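Local coordinates for protein L-hydantoinase (Arthrobacter aurescens, PDB 1GKR) that hydrolyses the cyclic amide ring of 5-substituted hydantoins, preferring aryl over alkyl derivatives, with two zinc ions in each subunit of a homotetramer, at residues A[94-106]-A[124-138]. Residues are numbered along the deposited sequence; the frame is centred on the assembly and turned at random.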
loop_
_atom_site.group_PDB
_atom_site.type_symbol
_atom_site.label_atom_id
_atom_site.label_comp_id
_atom_site.label_asym_id
_atom_site.label_seq_id
_atom_site.Cartn_x
_atom_site.Cartn_y
_atom_site.Cartn_z
ATOM N N PRO A 94 -8.826 -18.932 -30.008
ATOM C CA PRO A 94 -8.669 -20.294 -30.504
ATOM C C PRO A 94 -9.660 -21.293 -29.953
ATOM O O PRO A 94 -9.394 -22.485 -29.978
ATOM C CB PRO A 94 -7.252 -20.618 -30.084
ATOM C CG PRO A 94 -7.223 -20.034 -28.696
ATOM C CD PRO A 94 -8.018 -18.732 -28.793
ATOM N N ILE A 95 -10.789 -20.817 -29.442
ATOM C CA ILE A 95 -11.793 -21.724 -28.893
ATOM C C ILE A 95 -12.718 -22.120 -30.029
ATOM O O ILE A 95 -13.605 -21.354 -30.415
ATOM C CB ILE A 95 -12.691 -21.064 -27.833
ATOM C CG1 ILE A 95 -11.866 -20.261 -26.826
ATOM C CG2 ILE A 95 -13.515 -22.133 -27.150
ATOM C CD1 ILE A 95 -11.231 -21.056 -25.755
ATOM N N THR A 96 -12.517 -23.314 -30.561
ATOM C CA THR A 96 -13.341 -23.801 -31.655
ATOM C C THR A 96 -13.024 -25.273 -31.815
ATOM O O THR A 96 -12.263 -25.824 -31.028
ATOM C CB THR A 96 -13.025 -23.035 -32.989
ATOM O OG1 THR A 96 -13.805 -23.588 -34.049
ATOM C CG2 THR A 96 -11.564 -23.145 -33.361
ATOM N N PHE A 97 -13.627 -25.925 -32.803
ATOM C CA PHE A 97 -13.305 -27.320 -33.028
ATOM C C PHE A 97 -13.025 -27.555 -34.491
ATOM O O PHE A 97 -13.843 -27.218 -35.349
ATOM C CB PHE A 97 -14.412 -28.264 -32.597
ATOM C CG PHE A 97 -13.972 -29.699 -32.590
ATOM C CD1 PHE A 97 -13.282 -30.223 -31.495
ATOM C CD2 PHE A 97 -14.155 -30.506 -33.713
ATOM C CE1 PHE A 97 -12.775 -31.531 -31.520
ATOM C CE2 PHE A 97 -13.656 -31.811 -33.754
ATOM C CZ PHE A 97 -12.964 -32.324 -32.655
ATOM N N PRO A 98 -11.847 -28.113 -34.799
ATOM C CA PRO A 98 -10.855 -28.485 -33.787
ATOM C C PRO A 98 -10.235 -27.254 -33.117
ATOM O O PRO A 98 -10.195 -26.168 -33.696
ATOM C CB PRO A 98 -9.837 -29.278 -34.592
ATOM C CG PRO A 98 -9.869 -28.589 -35.912
ATOM C CD PRO A 98 -11.346 -28.390 -36.155
ATOM N N PRO A 99 -9.740 -27.412 -31.885
ATOM C CA PRO A 99 -9.119 -26.335 -31.114
ATOM C C PRO A 99 -7.882 -25.832 -31.821
ATOM O O PRO A 99 -7.106 -26.632 -32.328
ATOM C CB PRO A 99 -8.750 -27.015 -29.802
ATOM C CG PRO A 99 -9.706 -28.137 -29.714
ATOM C CD PRO A 99 -9.723 -28.659 -31.113
ATOM N N THR A 100 -7.684 -24.520 -31.850
ATOM C CA THR A 100 -6.498 -23.989 -32.499
ATOM C C THR A 100 -5.322 -24.103 -31.522
ATOM O O THR A 100 -4.772 -23.102 -31.078
ATOM C CB THR A 100 -6.693 -22.523 -32.911
ATOM O OG1 THR A 100 -7.980 -22.359 -33.520
ATOM C CG2 THR A 100 -5.621 -22.126 -33.912
ATOM N N THR A 101 -4.947 -25.339 -31.200
ATOM C CA THR A 101 -3.860 -25.609 -30.268
ATOM C C THR A 101 -2.708 -26.351 -30.917
ATOM O O THR A 101 -1.826 -26.872 -30.227
ATOM C CB THR A 101 -4.350 -26.465 -29.121
ATOM O OG1 THR A 101 -5.042 -27.592 -29.665
ATOM C CG2 THR A 101 -5.285 -25.680 -28.223
ATOM N N THR A 102 -2.708 -26.369 -32.245
ATOM C CA THR A 102 -1.690 -27.058 -33.024
ATOM C C THR A 102 -1.256 -26.271 -34.237
ATOM O O THR A 102 -2.042 -25.512 -34.793
ATOM C CB THR A 102 -2.240 -28.360 -33.528
ATOM O OG1 THR A 102 -2.311 -29.278 -32.439
ATOM C CG2 THR A 102 -1.372 -28.912 -34.639
ATOM N N LEU A 103 -0.017 -26.469 -34.672
ATOM C CA LEU A 103 0.460 -25.761 -35.850
ATOM C C LEU A 103 -0.463 -26.048 -37.026
ATOM O O LEU A 103 -0.810 -25.139 -37.788
ATOM C CB LEU A 103 1.885 -26.177 -36.205
ATOM C CG LEU A 103 2.401 -25.483 -37.474
ATOM C CD1 LEU A 103 2.272 -23.966 -37.357
ATOM C CD2 LEU A 103 3.838 -25.858 -37.697
ATOM N N ASP A 104 -0.862 -27.312 -37.162
ATOM C CA ASP A 104 -1.751 -27.724 -38.242
ATOM C C ASP A 104 -3.081 -27.028 -38.133
ATOM O O ASP A 104 -3.536 -26.411 -39.086
ATOM C CB ASP A 104 -2.006 -29.234 -38.224
ATOM C CG ASP A 104 -0.769 -30.038 -38.573
ATOM O OD1 ASP A 104 -0.098 -29.690 -39.570
ATOM O OD2 ASP A 104 -0.467 -31.019 -37.860
ATOM N N ALA A 105 -3.712 -27.128 -36.971
ATOM C CA ALA A 105 -5.013 -26.504 -36.780
ATOM C C ALA A 105 -4.943 -25.020 -37.101
ATOM O O ALA A 105 -5.890 -24.449 -37.664
ATOM C CB ALA A 105 -5.483 -26.710 -35.350
ATOM N N PHE A 106 -3.810 -24.414 -36.740
ATOM C CA PHE A 106 -3.565 -22.994 -36.941
ATOM C C PHE A 106 -3.469 -22.675 -38.425
ATOM O O PHE A 106 -4.149 -21.767 -38.914
ATOM C CB PHE A 106 -2.270 -22.586 -36.236
ATOM C CG PHE A 106 -1.973 -21.112 -36.308
ATOM C CD1 PHE A 106 -2.529 -20.226 -35.383
ATOM C CD2 PHE A 106 -1.162 -20.601 -37.314
ATOM C CE1 PHE A 106 -2.283 -18.850 -35.461
ATOM C CE2 PHE A 106 -0.910 -19.228 -37.403
ATOM C CZ PHE A 106 -1.474 -18.354 -36.475
ATOM N N TYR A 124 -4.943 -15.975 -32.727
ATOM C CA TYR A 124 -4.465 -16.431 -31.432
ATOM C C TYR A 124 -4.189 -17.912 -31.582
ATOM O O TYR A 124 -4.760 -18.579 -32.443
ATOM C CB TYR A 124 -5.560 -16.348 -30.381
ATOM C CG TYR A 124 -5.759 -15.028 -29.726
ATOM C CD1 TYR A 124 -4.866 -14.576 -28.754
ATOM C CD2 TYR A 124 -6.891 -14.255 -30.013
ATOM C CE1 TYR A 124 -5.102 -13.394 -28.072
ATOM C CE2 TYR A 124 -7.136 -13.072 -29.342
ATOM C CZ TYR A 124 -6.239 -12.648 -28.370
ATOM O OH TYR A 124 -6.475 -11.487 -27.685
ATOM N N GLY A 125 -3.329 -18.421 -30.719
ATOM C CA GLY A 125 -3.049 -19.835 -30.693
ATOM C C GLY A 125 -3.603 -20.188 -29.324
ATOM O O GLY A 125 -3.906 -19.294 -28.529
ATOM N N GLY A 126 -3.757 -21.466 -29.030
ATOM C CA GLY A 126 -4.270 -21.827 -27.728
ATOM C C GLY A 126 -3.177 -22.397 -26.848
ATOM O O GLY A 126 -2.247 -23.053 -27.320
ATOM N N GLY A 127 -3.283 -22.127 -25.558
ATOM C CA GLY A 127 -2.320 -22.644 -24.616
ATOM C C GLY A 127 -3.122 -23.510 -23.674
ATOM O O GLY A 127 -3.747 -23.008 -22.736
ATOM N N VAL A 128 -3.133 -24.811 -23.942
ATOM C CA VAL A 128 -3.873 -25.765 -23.113
ATOM C C VAL A 128 -2.929 -26.799 -22.509
ATOM O O VAL A 128 -1.759 -26.894 -22.897
ATOM C CB VAL A 128 -4.941 -26.467 -23.939
ATOM C CG1 VAL A 128 -6.036 -25.468 -24.320
ATOM C CG2 VAL A 128 -4.304 -27.060 -25.188
ATOM N N PRO A 129 -3.416 -27.591 -21.549
ATOM C CA PRO A 129 -2.497 -28.570 -20.971
ATOM C C PRO A 129 -1.935 -29.547 -21.994
ATOM O O PRO A 129 -2.670 -30.099 -22.824
ATOM C CB PRO A 129 -3.332 -29.241 -19.882
ATOM C CG PRO A 129 -4.718 -29.085 -20.341
ATOM C CD PRO A 129 -4.764 -27.715 -20.969
ATOM N N GLY A 130 -0.611 -29.695 -21.951
ATOM C CA GLY A 130 0.085 -30.607 -22.829
ATOM C C GLY A 130 0.490 -30.155 -24.212
ATOM O O GLY A 130 1.072 -30.954 -24.944
ATOM N N ASN A 131 0.218 -28.914 -24.605
ATOM C CA ASN A 131 0.606 -28.507 -25.956
ATOM C C ASN A 131 1.729 -27.491 -25.968
ATOM O O ASN A 131 1.974 -26.824 -26.972
ATOM C CB ASN A 131 -0.615 -27.973 -26.728
ATOM C CG ASN A 131 -0.887 -26.502 -26.479
ATOM O OD1 ASN A 131 -0.847 -26.036 -25.348
ATOM N ND2 ASN A 131 -1.191 -25.768 -27.547
ATOM N N LEU A 132 2.440 -27.412 -24.851
ATOM C CA LEU A 132 3.528 -26.454 -24.696
ATOM C C LEU A 132 4.431 -26.241 -25.921
ATOM O O LEU A 132 4.685 -25.108 -26.324
ATOM C CB LEU A 132 4.368 -26.836 -23.479
ATOM C CG LEU A 132 5.204 -25.710 -22.887
ATOM C CD1 LEU A 132 4.354 -24.478 -22.696
ATOM C CD2 LEU A 132 5.752 -26.159 -21.554
ATOM N N PRO A 133 4.923 -27.322 -26.534
ATOM C CA PRO A 133 5.793 -27.159 -27.707
ATOM C C PRO A 133 5.141 -26.606 -28.967
ATOM O O PRO A 133 5.841 -26.158 -29.873
ATOM C CB PRO A 133 6.359 -28.559 -27.913
ATOM C CG PRO A 133 5.273 -29.439 -27.381
ATOM C CD PRO A 133 4.856 -28.733 -26.120
ATOM N N GLU A 134 3.816 -26.637 -29.037
ATOM C CA GLU A 134 3.127 -26.111 -30.214
ATOM C C GLU A 134 3.148 -24.582 -30.224
ATOM O O GLU A 134 3.055 -23.953 -31.283
ATOM C CB GLU A 134 1.670 -26.582 -30.250
ATOM C CG GLU A 134 1.488 -28.051 -30.527
ATOM C CD GLU A 134 2.142 -28.489 -31.825
ATOM O OE1 GLU A 134 1.830 -27.917 -32.898
ATOM O OE2 GLU A 134 2.970 -29.419 -31.768
ATOM N N ILE A 135 3.261 -23.989 -29.039
ATOM C CA ILE A 135 3.273 -22.540 -28.910
ATOM C C ILE A 135 4.365 -21.883 -29.734
ATOM O O ILE A 135 4.108 -20.932 -30.468
ATOM C CB ILE A 135 3.416 -22.128 -27.443
ATOM C CG1 ILE A 135 2.088 -22.399 -26.730
ATOM C CG2 ILE A 135 3.816 -20.655 -27.340
ATOM C CD1 ILE A 135 2.145 -22.274 -25.247
ATOM N N ARG A 136 5.583 -22.389 -29.611
ATOM C CA ARG A 136 6.705 -21.857 -30.365
ATOM C C ARG A 136 6.393 -21.944 -31.859
ATOM O O ARG A 136 6.691 -21.028 -32.626
ATOM C CB ARG A 136 7.941 -22.685 -30.051
ATOM C CG ARG A 136 9.120 -21.896 -29.575
ATOM C CD ARG A 136 9.708 -21.098 -30.701
ATOM N NE ARG A 136 10.743 -20.208 -30.194
ATOM C CZ ARG A 136 11.301 -19.227 -30.896
ATOM N NH1 ARG A 136 10.927 -19.003 -32.155
ATOM N NH2 ARG A 136 12.223 -18.460 -30.324
ATOM N N LYS A 137 5.779 -23.056 -32.259
ATOM C CA LYS A 137 5.428 -23.302 -33.656
ATOM C C LYS A 137 4.428 -22.299 -34.219
ATOM O O LYS A 137 4.606 -21.779 -35.331
ATOM C CB LYS A 137 4.836 -24.704 -33.823
ATOM C CG LYS A 137 5.744 -25.871 -33.446
ATOM C CD LYS A 137 5.061 -27.183 -33.825
ATOM C CE LYS A 137 5.819 -28.402 -33.320
ATOM N NZ LYS A 137 5.192 -29.670 -33.806
ATOM N N MET A 138 3.359 -22.056 -33.461
ATOM C CA MET A 138 2.332 -21.119 -33.899
ATOM C C MET A 138 2.890 -19.697 -33.925
ATOM O O MET A 138 2.559 -18.905 -34.817
ATOM C CB MET A 138 1.092 -21.225 -32.998
ATOM C CG MET A 138 0.348 -22.518 -33.195
ATOM S SD MET A 138 -1.195 -22.686 -32.294
ATOM C CE MET A 138 -0.631 -23.400 -30.753
#
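Two neighbouring loops at the C-terminal rim of the amidohydrolase TIM barrel meet where Thr100 and Thr101 lie against Gly125 and Gly126; they follow the parallel strands 87-92 and 120-123 and lead into helices 103-116 and 132-140. The dinuclear zinc centre is close by, the side chain of Pro94 lying about 6 Å from that of the zinc ligand His62. Pro94 CG rests on Gly126 CA, and a weak hydrogen bond runs from Gly126 N to Thr100 O. Thr101 CG2 packs against Val128 CG2 at 3.5 Å.

The amide of Asn131 ties the loops together. Its ND2 gives two nearly straight bonds, to Thr101 O (3.0 Å) and Gly126 O (2.9 Å), both acceptors lying close to the amide plane, while OD1 receives Val128 N from above that plane. This grip on both ends of the amide fixes its flip. With an alanine here, Thr101 O and Gly126 O would probably lose the donor they share, and the type II turn from Val128 to Asn131 its side-chain tie to segment 94-106.

Glu134 reaches the first turn of helix 103-116: its chain, bent at chi2 (-56°), sets OE1 to accept a nearly straight hydrogen bond from Leu103 N (2.9 Å), close to the C-O axis. Lys137 NZ donates to OE2 on the syn side, tilted out of the carboxylate plane, in a salt bridge, so the carboxylate is held at both oxygens. Deeper in, Met138 packs its CG against Phe106 CB, and SD sits obliquely to the Phe106 ring, 5.1 Å from the centroid, in a Met-aromatic contact. A bend at chi3 (-89°) lays the methyl CE 3.6 Å from Thr101 C, whereas Tyr124 O meets the Phe106 ring in plane, 3.9 Å from CE1.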